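Side-chain contacts in 5-carboxymethyl-2-hydroxymuconate semialdehyde dehydrogenase (Thermus thermophilus, PDB 2D4E), which probably catalyses the NAD-dependent oxidation of 5-carboxymethyl-2-hydroxymuconate semialdehyde to the corresponding carboxylate: residues E100-E105 and L212-L217; F132-E137 and R469-P474; M109-L112 and V117-I120; K421-A426 and L446-R451. One frame throughout, in Å; residues are numbered along the deposited sequence.

Contact 1: residues E100-E105 and L212-L217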
# COMPACT_ATOMS: atom_id res chain seq x y z
N GLU C 100 -20.63 -24.20 10.28
CA GLU C 100 -22.00 -23.96 9.86
C GLU C 100 -22.86 -25.21 10.02
O GLU C 100 -24.03 -25.12 10.41
CB GLU C 100 -22.01 -23.48 8.40
CG GLU C 100 -21.43 -22.08 8.22
CD GLU C 100 -21.20 -21.69 6.76
OE1 GLU C 100 -20.69 -20.57 6.53
OE2 GLU C 100 -21.51 -22.49 5.86
N LYS C 101 -22.28 -26.38 9.73
CA LYS C 101 -23.01 -27.63 9.83
C LYS C 101 -23.34 -27.99 11.28
O LYS C 101 -24.35 -28.63 11.56
CB LYS C 101 -22.21 -28.78 9.20
CG LYS C 101 -23.08 -29.97 8.82
CD LYS C 101 -22.28 -31.20 8.41
CE LYS C 101 -21.69 -31.90 9.61
NZ LYS C 101 -21.08 -33.22 9.26
N HIS C 102 -22.46 -27.58 12.20
CA HIS C 102 -22.67 -27.86 13.62
C HIS C 102 -23.13 -26.60 14.35
O HIS C 102 -23.07 -26.54 15.57
CB HIS C 102 -21.37 -28.36 14.24
CG HIS C 102 -20.87 -29.65 13.66
ND1 HIS C 102 -21.38 -30.88 14.02
CD2 HIS C 102 -19.92 -29.90 12.73
CE1 HIS C 102 -20.76 -31.83 13.34
NE2 HIS C 102 -19.87 -31.26 12.55
N ALA C 103 -23.60 -25.61 13.60
CA ALA C 103 -24.04 -24.33 14.17
C ALA C 103 -25.00 -24.44 15.36
O ALA C 103 -24.79 -23.80 16.38
CB ALA C 103 -24.65 -23.45 13.09
N ASP C 104 -26.05 -25.24 15.21
CA ASP C 104 -27.03 -25.39 16.28
C ASP C 104 -26.40 -25.90 17.58
O ASP C 104 -26.66 -25.36 18.65
CB ASP C 104 -28.16 -26.35 15.85
CG ASP C 104 -29.00 -25.79 14.70
OD1 ASP C 104 -28.86 -24.60 14.36
OD2 ASP C 104 -29.81 -26.56 14.15
N GLU C 105 -25.57 -26.94 17.46
CA GLU C 105 -24.90 -27.51 18.63
C GLU C 105 -24.00 -26.47 19.31
O GLU C 105 -24.04 -26.33 20.54
CB GLU C 105 -24.04 -28.71 18.21
CG GLU C 105 -24.79 -29.83 17.52
CD GLU C 105 -23.88 -30.66 16.61
OE1 GLU C 105 -22.78 -31.06 17.06
OE2 GLU C 105 -24.26 -30.92 15.45
N LEU C 212 -12.34 -29.10 14.02
CA LEU C 212 -11.08 -28.99 13.29
C LEU C 212 -10.55 -30.38 12.96
O LEU C 212 -9.86 -30.56 11.95
CB LEU C 212 -10.05 -28.20 14.09
CG LEU C 212 -10.03 -26.71 13.74
CD1 LEU C 212 -11.41 -26.09 13.98
CD2 LEU C 212 -8.97 -25.99 14.55
N LYS C 213 -10.86 -31.36 13.80
CA LYS C 213 -10.41 -32.72 13.53
C LYS C 213 -11.27 -33.29 12.41
O LYS C 213 -10.80 -34.08 11.59
CB LYS C 213 -10.54 -33.60 14.78
CG LYS C 213 -10.17 -35.06 14.53
CD LYS C 213 -10.30 -35.91 15.78
CE LYS C 213 -10.14 -37.40 15.50
NZ LYS C 213 -8.79 -37.73 14.94
N GLU C 214 -12.54 -32.89 12.37
CA GLU C 214 -13.43 -33.36 11.32
C GLU C 214 -12.99 -32.75 9.99
O GLU C 214 -13.26 -33.31 8.92
CB GLU C 214 -14.89 -32.98 11.61
CG GLU C 214 -15.88 -33.55 10.60
CD GLU C 214 -17.32 -33.15 10.86
OE1 GLU C 214 -18.20 -33.56 10.08
OE2 GLU C 214 -17.59 -32.43 11.84
N ALA C 215 -12.33 -31.60 10.05
CA ALA C 215 -11.84 -30.92 8.85
C ALA C 215 -10.54 -31.58 8.43
O ALA C 215 -9.98 -31.27 7.39
CB ALA C 215 -11.62 -29.44 9.13
N ASP C 216 -10.06 -32.49 9.28
CA ASP C 216 -8.84 -33.26 9.05
C ASP C 216 -7.53 -32.45 9.01
O ASP C 216 -6.64 -32.74 8.22
CB ASP C 216 -8.98 -34.09 7.76
CG ASP C 216 -7.85 -35.09 7.57
OD1 ASP C 216 -7.44 -35.73 8.56
OD2 ASP C 216 -7.38 -35.24 6.42
N LEU C 217 -7.42 -31.45 9.88
CA LEU C 217 -6.18 -30.67 9.94
C LEU C 217 -5.07 -31.64 10.32
O LEU C 217 -5.31 -32.60 11.05
CB LEU C 217 -6.26 -29.58 11.01
CG LEU C 217 -6.91 -28.22 10.75
CD1 LEU C 217 -6.71 -27.34 11.99
CD2 LEU C 217 -6.28 -27.55 9.52

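Contact 2: residues F132-E137 and R469-P474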
# COMPACT_ATOMS: atom_id res chain seq x y z
N PHE C 132 -13.21 -17.62 9.65
CA PHE C 132 -12.43 -18.54 8.83
C PHE C 132 -12.59 -18.27 7.34
O PHE C 132 -11.62 -18.31 6.59
CB PHE C 132 -12.79 -20.00 9.15
CG PHE C 132 -12.23 -20.49 10.45
CD1 PHE C 132 -12.98 -20.43 11.62
CD2 PHE C 132 -10.93 -20.98 10.51
CE1 PHE C 132 -12.45 -20.84 12.84
CE2 PHE C 132 -10.38 -21.39 11.72
CZ PHE C 132 -11.14 -21.32 12.89
N ALA C 133 -13.82 -18.01 6.91
CA ALA C 133 -14.07 -17.73 5.50
C ALA C 133 -13.32 -16.47 5.08
O ALA C 133 -12.81 -16.38 3.96
CB ALA C 133 -15.57 -17.56 5.26
N PHE C 134 -13.26 -15.51 6.00
CA PHE C 134 -12.59 -14.24 5.77
C PHE C 134 -11.08 -14.40 5.58
O PHE C 134 -10.53 -14.05 4.54
CB PHE C 134 -12.87 -13.30 6.94
CG PHE C 134 -12.19 -11.96 6.84
CD1 PHE C 134 -12.55 -11.05 5.85
CD2 PHE C 134 -11.19 -11.61 7.74
CE1 PHE C 134 -11.94 -9.80 5.76
CE2 PHE C 134 -10.56 -10.36 7.66
CZ PHE C 134 -10.94 -9.45 6.66
N TYR C 135 -10.41 -14.93 6.59
CA TYR C 135 -8.96 -15.10 6.51
C TYR C 135 -8.51 -16.13 5.48
O TYR C 135 -7.35 -16.14 5.08
CB TYR C 135 -8.38 -15.42 7.88
CG TYR C 135 -8.30 -14.19 8.76
CD1 TYR C 135 -9.21 -13.98 9.80
CD2 TYR C 135 -7.34 -13.21 8.52
CE1 TYR C 135 -9.15 -12.83 10.59
CE2 TYR C 135 -7.27 -12.05 9.29
CZ TYR C 135 -8.17 -11.87 10.33
OH TYR C 135 -8.08 -10.75 11.11
N ALA C 136 -9.43 -16.99 5.06
CA ALA C 136 -9.10 -18.00 4.06
C ALA C 136 -8.61 -17.28 2.80
O ALA C 136 -7.73 -17.78 2.09
CB ALA C 136 -10.33 -18.85 3.74
N GLU C 137 -9.17 -16.10 2.55
CA GLU C 137 -8.80 -15.32 1.37
C GLU C 137 -7.50 -14.51 1.51
O GLU C 137 -7.04 -13.92 0.53
CB GLU C 137 -9.95 -14.36 1.00
CG GLU C 137 -11.28 -15.04 0.69
CD GLU C 137 -11.20 -16.07 -0.44
OE1 GLU C 137 -10.57 -15.76 -1.48
OE2 GLU C 137 -11.78 -17.17 -0.29
N ARG C 469 -19.00 -3.73 12.90
CA ARG C 469 -17.68 -4.05 12.38
C ARG C 469 -17.52 -4.40 10.90
O ARG C 469 -18.43 -4.92 10.26
CB ARG C 469 -17.08 -5.18 13.22
CG ARG C 469 -16.92 -4.82 14.69
CD ARG C 469 -15.51 -4.33 15.01
NE ARG C 469 -14.55 -5.42 15.02
CZ ARG C 469 -13.69 -5.68 14.03
NH1 ARG C 469 -13.65 -4.91 12.96
NH2 ARG C 469 -12.86 -6.71 14.13
N HIS C 470 -16.33 -4.08 10.39
CA HIS C 470 -15.93 -4.36 9.02
C HIS C 470 -14.55 -5.00 9.20
O HIS C 470 -13.56 -4.33 9.49
CB HIS C 470 -15.85 -3.07 8.20
CG HIS C 470 -15.59 -3.30 6.74
ND1 HIS C 470 -16.18 -4.32 6.03
CD2 HIS C 470 -14.81 -2.62 5.86
CE1 HIS C 470 -15.79 -4.26 4.77
NE2 HIS C 470 -14.96 -3.24 4.64
N LEU C 471 -14.52 -6.32 9.03
CA LEU C 471 -13.33 -7.13 9.24
C LEU C 471 -11.98 -6.68 8.72
O LEU C 471 -10.96 -6.93 9.36
CB LEU C 471 -13.62 -8.56 8.78
CG LEU C 471 -14.81 -9.21 9.50
CD1 LEU C 471 -14.85 -10.70 9.20
CD2 LEU C 471 -14.68 -8.98 11.01
N PRO C 472 -11.93 -6.02 7.55
CA PRO C 472 -10.63 -5.58 7.03
C PRO C 472 -9.96 -4.44 7.82
O PRO C 472 -8.76 -4.22 7.71
CB PRO C 472 -10.95 -5.16 5.60
CG PRO C 472 -12.14 -6.01 5.25
CD PRO C 472 -12.96 -5.92 6.50
N THR C 473 -10.75 -3.70 8.61
CA THR C 473 -10.19 -2.58 9.35
C THR C 473 -9.36 -3.03 10.54
O THR C 473 -9.54 -4.13 11.06
CB THR C 473 -11.29 -1.63 9.87
OG1 THR C 473 -12.08 -2.30 10.86
CG2 THR C 473 -12.20 -1.19 8.74
N PRO C 474 -8.42 -2.19 10.98
CA PRO C 474 -7.59 -2.57 12.13
C PRO C 474 -8.38 -2.45 13.43
O PRO C 474 -8.96 -1.40 13.73
CB PRO C 474 -6.42 -1.59 12.04
CG PRO C 474 -7.04 -0.36 11.45
CD PRO C 474 -7.96 -0.92 10.38

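Contact 3: residues M109-L112 and V117-I120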
# COMPACT_ATOMS: atom_id res chain seq x y z
N MET C 109 -24.51 -25.06 23.04
CA MET C 109 -23.42 -25.32 23.97
C MET C 109 -22.92 -24.05 24.64
O MET C 109 -22.86 -23.96 25.87
CB MET C 109 -22.27 -26.01 23.23
CG MET C 109 -21.16 -26.48 24.12
SD MET C 109 -19.94 -27.41 23.18
CE MET C 109 -20.91 -28.83 22.71
N GLU C 110 -22.55 -23.06 23.84
CA GLU C 110 -22.04 -21.81 24.39
C GLU C 110 -23.11 -21.06 25.17
O GLU C 110 -22.81 -20.37 26.15
CB GLU C 110 -21.47 -20.94 23.26
CG GLU C 110 -21.00 -19.57 23.73
CD GLU C 110 -19.98 -18.96 22.78
OE1 GLU C 110 -19.82 -17.72 22.81
OE2 GLU C 110 -19.33 -19.71 22.03
N CYS C 111 -24.36 -21.18 24.74
CA CYS C 111 -25.46 -20.52 25.42
C CYS C 111 -25.58 -21.08 26.84
O CYS C 111 -25.61 -20.34 27.82
CB CYS C 111 -26.76 -20.76 24.65
SG CYS C 111 -28.23 -20.15 25.49
N LEU C 112 -25.64 -22.41 26.95
CA LEU C 112 -25.75 -23.07 28.24
C LEU C 112 -24.57 -22.77 29.16
O LEU C 112 -24.73 -22.57 30.36
CB LEU C 112 -25.82 -24.59 28.05
CG LEU C 112 -27.05 -25.19 27.36
CD1 LEU C 112 -26.89 -26.70 27.28
CD2 LEU C 112 -28.30 -24.83 28.13
N VAL C 117 -28.14 -14.96 25.47
CA VAL C 117 -29.38 -15.40 24.84
C VAL C 117 -29.06 -16.19 23.57
O VAL C 117 -28.22 -15.79 22.77
CB VAL C 117 -30.29 -14.21 24.49
CG1 VAL C 117 -30.69 -13.48 25.77
CG2 VAL C 117 -29.59 -13.27 23.56
N LEU C 118 -29.73 -17.33 23.41
CA LEU C 118 -29.49 -18.22 22.28
C LEU C 118 -29.37 -17.58 20.90
O LEU C 118 -28.42 -17.87 20.17
CB LEU C 118 -30.54 -19.34 22.25
CG LEU C 118 -30.23 -20.51 21.31
CD1 LEU C 118 -28.85 -21.11 21.63
CD2 LEU C 118 -31.32 -21.58 21.44
N ARG C 119 -30.32 -16.73 20.53
CA ARG C 119 -30.25 -16.11 19.20
C ARG C 119 -28.96 -15.30 18.99
O ARG C 119 -28.39 -15.30 17.90
CB ARG C 119 -31.48 -15.22 18.94
CG ARG C 119 -31.61 -14.01 19.86
CD ARG C 119 -32.86 -13.20 19.52
NE ARG C 119 -33.01 -12.03 20.38
CZ ARG C 119 -33.37 -12.08 21.66
NH1 ARG C 119 -33.64 -13.25 22.24
NH2 ARG C 119 -33.48 -10.96 22.36
N ILE C 120 -28.51 -14.61 20.04
CA ILE C 120 -27.29 -13.83 19.92
C ILE C 120 -26.09 -14.77 19.76
O ILE C 120 -25.20 -14.52 18.96
CB ILE C 120 -27.09 -12.92 21.16
CG1 ILE C 120 -28.20 -11.86 21.19
CG2 ILE C 120 -25.74 -12.23 21.10
CD1 ILE C 120 -28.28 -10.99 19.94

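Contact 4: residues K421-A426 and L446-R451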
# COMPACT_ATOMS: atom_id res chain seq x y z
N LYS C 421 -20.54 20.21 29.70
CA LYS C 421 -21.08 21.50 29.27
C LYS C 421 -20.74 21.88 27.84
O LYS C 421 -21.45 22.68 27.24
CB LYS C 421 -20.62 22.61 30.23
CG LYS C 421 -19.17 23.02 30.07
CD LYS C 421 -18.80 24.11 31.07
CE LYS C 421 -17.51 24.82 30.67
NZ LYS C 421 -16.36 23.88 30.55
N ASP C 422 -19.67 21.32 27.29
CA ASP C 422 -19.28 21.64 25.92
C ASP C 422 -18.35 20.59 25.32
O ASP C 422 -17.90 19.68 26.01
CB ASP C 422 -18.63 23.03 25.87
CG ASP C 422 -17.39 23.14 26.74
OD1 ASP C 422 -16.99 24.28 27.05
OD2 ASP C 422 -16.81 22.09 27.11
N GLU C 423 -18.07 20.73 24.03
CA GLU C 423 -17.22 19.79 23.31
C GLU C 423 -15.90 19.53 24.01
O GLU C 423 -15.51 18.38 24.22
CB GLU C 423 -16.97 20.29 21.88
CG GLU C 423 -16.09 19.37 21.05
CD GLU C 423 -15.90 19.86 19.62
OE1 GLU C 423 -14.93 19.41 18.97
OE2 GLU C 423 -16.73 20.67 19.14
N GLU C 424 -15.21 20.61 24.38
CA GLU C 424 -13.92 20.52 25.07
C GLU C 424 -14.00 19.63 26.32
O GLU C 424 -13.13 18.78 26.55
CB GLU C 424 -13.45 21.93 25.43
CG GLU C 424 -12.40 22.03 26.53
CD GLU C 424 -12.03 23.48 26.86
OE1 GLU C 424 -12.95 24.33 26.97
OE2 GLU C 424 -10.82 23.78 27.01
N GLU C 425 -15.04 19.83 27.13
CA GLU C 425 -15.21 19.04 28.35
C GLU C 425 -15.64 17.61 28.03
O GLU C 425 -15.24 16.67 28.72
CB GLU C 425 -16.23 19.72 29.27
CG GLU C 425 -16.51 18.97 30.56
CD GLU C 425 -17.35 19.79 31.53
OE1 GLU C 425 -16.77 20.67 32.22
OE2 GLU C 425 -18.57 19.57 31.61
N ALA C 426 -16.44 17.43 26.99
CA ALA C 426 -16.87 16.08 26.61
C ALA C 426 -15.63 15.26 26.23
O ALA C 426 -15.51 14.09 26.62
CB ALA C 426 -17.83 16.15 25.43
N LEU C 446 -20.84 17.97 11.11
CA LEU C 446 -19.73 17.39 10.38
C LEU C 446 -18.36 17.66 11.00
O LEU C 446 -17.66 16.73 11.37
CB LEU C 446 -19.75 17.89 8.93
CG LEU C 446 -18.62 17.46 7.98
CD1 LEU C 446 -18.54 15.96 7.92
CD2 LEU C 446 -18.87 18.02 6.59
N GLU C 447 -18.00 18.93 11.14
CA GLU C 447 -16.69 19.27 11.69
C GLU C 447 -16.45 18.82 13.14
O GLU C 447 -15.34 18.43 13.48
CB GLU C 447 -16.44 20.77 11.52
CG GLU C 447 -16.46 21.16 10.04
CD GLU C 447 -16.34 22.66 9.78
OE1 GLU C 447 -16.58 23.05 8.62
OE2 GLU C 447 -15.99 23.43 10.70
N ARG C 448 -17.47 18.87 13.98
CA ARG C 448 -17.30 18.43 15.36
C ARG C 448 -17.05 16.91 15.38
O ARG C 448 -16.22 16.42 16.13
CB ARG C 448 -18.54 18.75 16.20
CG ARG C 448 -18.47 18.26 17.65
CD ARG C 448 -19.82 18.42 18.35
NE ARG C 448 -20.19 19.83 18.50
CZ ARG C 448 -21.44 20.27 18.49
NH1 ARG C 448 -22.45 19.43 18.31
NH2 ARG C 448 -21.68 21.57 18.64
N ALA C 449 -17.78 16.18 14.54
CA ALA C 449 -17.66 14.73 14.46
C ALA C 449 -16.24 14.24 14.14
O ALA C 449 -15.66 13.48 14.91
CB ALA C 449 -18.64 14.19 13.42
N HIS C 450 -15.69 14.69 13.02
CA HIS C 450 -14.35 14.28 12.61
C HIS C 450 -13.29 14.79 13.57
O HIS C 450 -12.29 14.11 13.82
CB HIS C 450 -14.06 14.78 11.19
CG HIS C 450 -14.83 14.05 10.14
ND1 HIS C 450 -14.52 12.76 9.75
CD2 HIS C 450 -15.94 14.39 9.44
CE1 HIS C 450 -15.40 12.35 8.86
NE2 HIS C 450 -16.27 13.32 8.65
N ARG C 451 -13.51 15.98 14.11
CA ARG C 451 -12.60 16.59 15.06
C ARG C 451 -12.50 15.70 16.30
O ARG C 451 -11.41 15.37 16.75
CB ARG C 451 -13.13 17.98 15.42
CG ARG C 451 -12.19 18.84 16.22
CD ARG C 451 -12.64 20.30 16.14
NE ARG C 451 -14.02 20.47 16.58
CZ ARG C 451 -14.90 21.28 15.99
NH1 ARG C 451 -14.55 21.99 14.92
NH2 ARG C 451 -16.13 21.40 16.47
O HOH W 1 -18.69 22.49 19.37

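Contact 1: residues E100-E105 and L212-L217
E214, in the last turn of helix 203-214, meets K101 and H102 with its two carboxylate oxygens, a surface contact in which one acid serves two donors. E214 leaves the helix with CG anti to its backbone N (chi1 -175°) and a fully extended chain, which carries the carboxylate out to where helix 85-101 ends. E214 OE1 takes K101 NZ at 3.0 Å, a salt bridge made on the syn lone pair by a lysine whose chain crosses the glutamate at about a right angle. E214 OE2 accepts from H102 NE2 at 2.7 Å, again on its syn side. This bond is bent, with the oxygen 25° out of the imidazole plane, and ring and carboxylate planes stand 68° apart. A glutamine in place of E214 would probably leave K101 without its counter-charge. H102 occupies the break between helices 85-101 and 103-114, at the N-cap of the latter, so the clasp ties this junction to the end of helix 203-214. H102 ND1 donates to E105 OE2 at 3.2 Å; a ring donating from both nitrogens between two acids is likely to be cationic, though E105 also forms a salt bridge with K207. A215 then packs on R94 and I95, and D216, with positive phi, closes the helix in a Schellman motif through D216 N to K213 O (2.9 Å) and a weak L217 N to L212 O bond (3.3 Å).

Contact 2: residues F132-E137 and R469-P474
A buried apolar contact, the F134 ring laid against L471 and P472, joins the last turns of helix 118-136 to the loop that follows strand 460-463. Its core is a CH-pi interaction: L471 CB sits over one ring face, 3.6 Å from the centroid and only 14° off the normal. Farther back, L471 CD1 comes to 3.8 Å from F134 CG, so the leucine runs alongside the phenylalanine in the opposite sense and spans the ring from its far end to its root. P472 approaches more obliquely, its CG 3.8 Å from F134 CE1. With CG anti to the backbone N (chi1 178°), the F134 ring stands out from the helix toward the loop, where a type I turn from H470 to T473 presents both partners. Replacing F134 by an alanine would probably open a gap against L471 CB and leave P472 without its ring neighbour. Y135, next along the helix, lies with its own ring face over F134 CD2. Around this core, Y135 packs on P185 of helix 175-188 and L471 on R127 and E130 of helix 118-136, while the loop also meets a second subunit, where the H470 ring meets that of Y156 on strand 154-162 of that subunit, planes about 30° apart.

Contact 3: residues M109-L112 and V117-I120
C111 and L118 bring their CA atoms to 5.6 Å, the closest backbone approach where helix 103-114 gives way to helix 118-136. The contact is apolar, a thiol-bearing side chain against a leucine. C111 CB meets L118 CD1 at 3.7 Å, and its sulfur lies 4.0 Å from the same methyl. SG also comes to 3.8 Å from L118 N, so the thiol rests against the first turn of the second helix as much as against the leucine branch. Both side chains have their gamma atom anti to the backbone N (chi1 173° for C111, -167° for L118). In the cysteine this lays SG alongside the L118 backbone; in the leucine, whose CB does not itself aim at the first helix, it helps swing CD1 round to the cysteine. This is a short connection between two consecutive helices, with V117 at the N-cap of the second and a weak bond from I120 N to V117 O beginning its first turn. D113, two residues past C111 and still in helix 103-114, belongs to a bound sodium site together with S46, L47 and W200, and the C111 side chain lies about 10 Å from a sodium ion. Loop residues P337 and L338 pack on C111, and L338 and I15 on L118, which keeps the pair buried. The neighbouring polar side chains bond away from the pair's own contact: E110 OE2 accepts from L176 N, and R119 NH2 donates to T342 O.

Contact 4: residues K421-A426 and L446-R451
A salt-bridge network of E423, R448 and R451 links the first turn of helix 423-431 to helix 446-455 at the surface of the chain, beside its neighbours in the tetramer. R451 meets the E423 carboxylate through NE and NH2, each bonding a different oxygen. R451 NE donates to E423 OE1 at 2.8 Å along a nearly straight line (167°), and R451 NH2 reaches E423 OE2 at 2.8 Å. Both oxygens use their syn lone pairs, and the carboxylate and guanidinium are nearly coplanar, 21° apart, which would fix the rotation of each group. The bend of R451 at chi3 turns its guanidinium across the end of the extended glutamate. R448 takes a different part: it runs past E423 in the opposite sense, laying CG 3.3 Å from OE2, while its NE keeps only a long ion pair to that oxygen at 3.6 Å. A water mediates, donating to E423 OE2 at 2.7 Å and accepting from R448 NE. In the seven-stranded sheet of the catalytic domain, helix 446-455 is the crossover between the adjacent parallel strands 438-442 and 460-463, and helix 423-431 leads from strand 414-420 to 438-442, so the network bridges successive beta-alpha-beta units. The far end of R448 is held by T443 OG1 through NH1, and NH1 of R451 donates to L505 O of a third subunit. The start of helix 423-431 is set by D422, whose OD2 caps E425 N at 2.9 Å. E425 OE2 in turn accepts from K421 N at 2.8 Å.

Overall arrangement
Contacts 1, 2 and 3 share a run of consecutive helices. Contact 1 lies at the junction of 85-101 and 103-114, contact 3 where 103-114 turns into 118-136, and contact 2 near the end of 118-136; their centres are 18 to 24 Å apart. Along the chain, contact 3 nests inside contact 1, contact 2 crosses it, and contact 4 nests inside contact 2. Contact 4 stands apart, 48 Å from contact 1 between centres and across the chain's centre, among the helices of the seven-stranded sheet. Contact 2 thus brings the helical run to the loop following that sheet, and both contacts 2 and 4 reach the third subunit, placing them near the tetramer's interfaces.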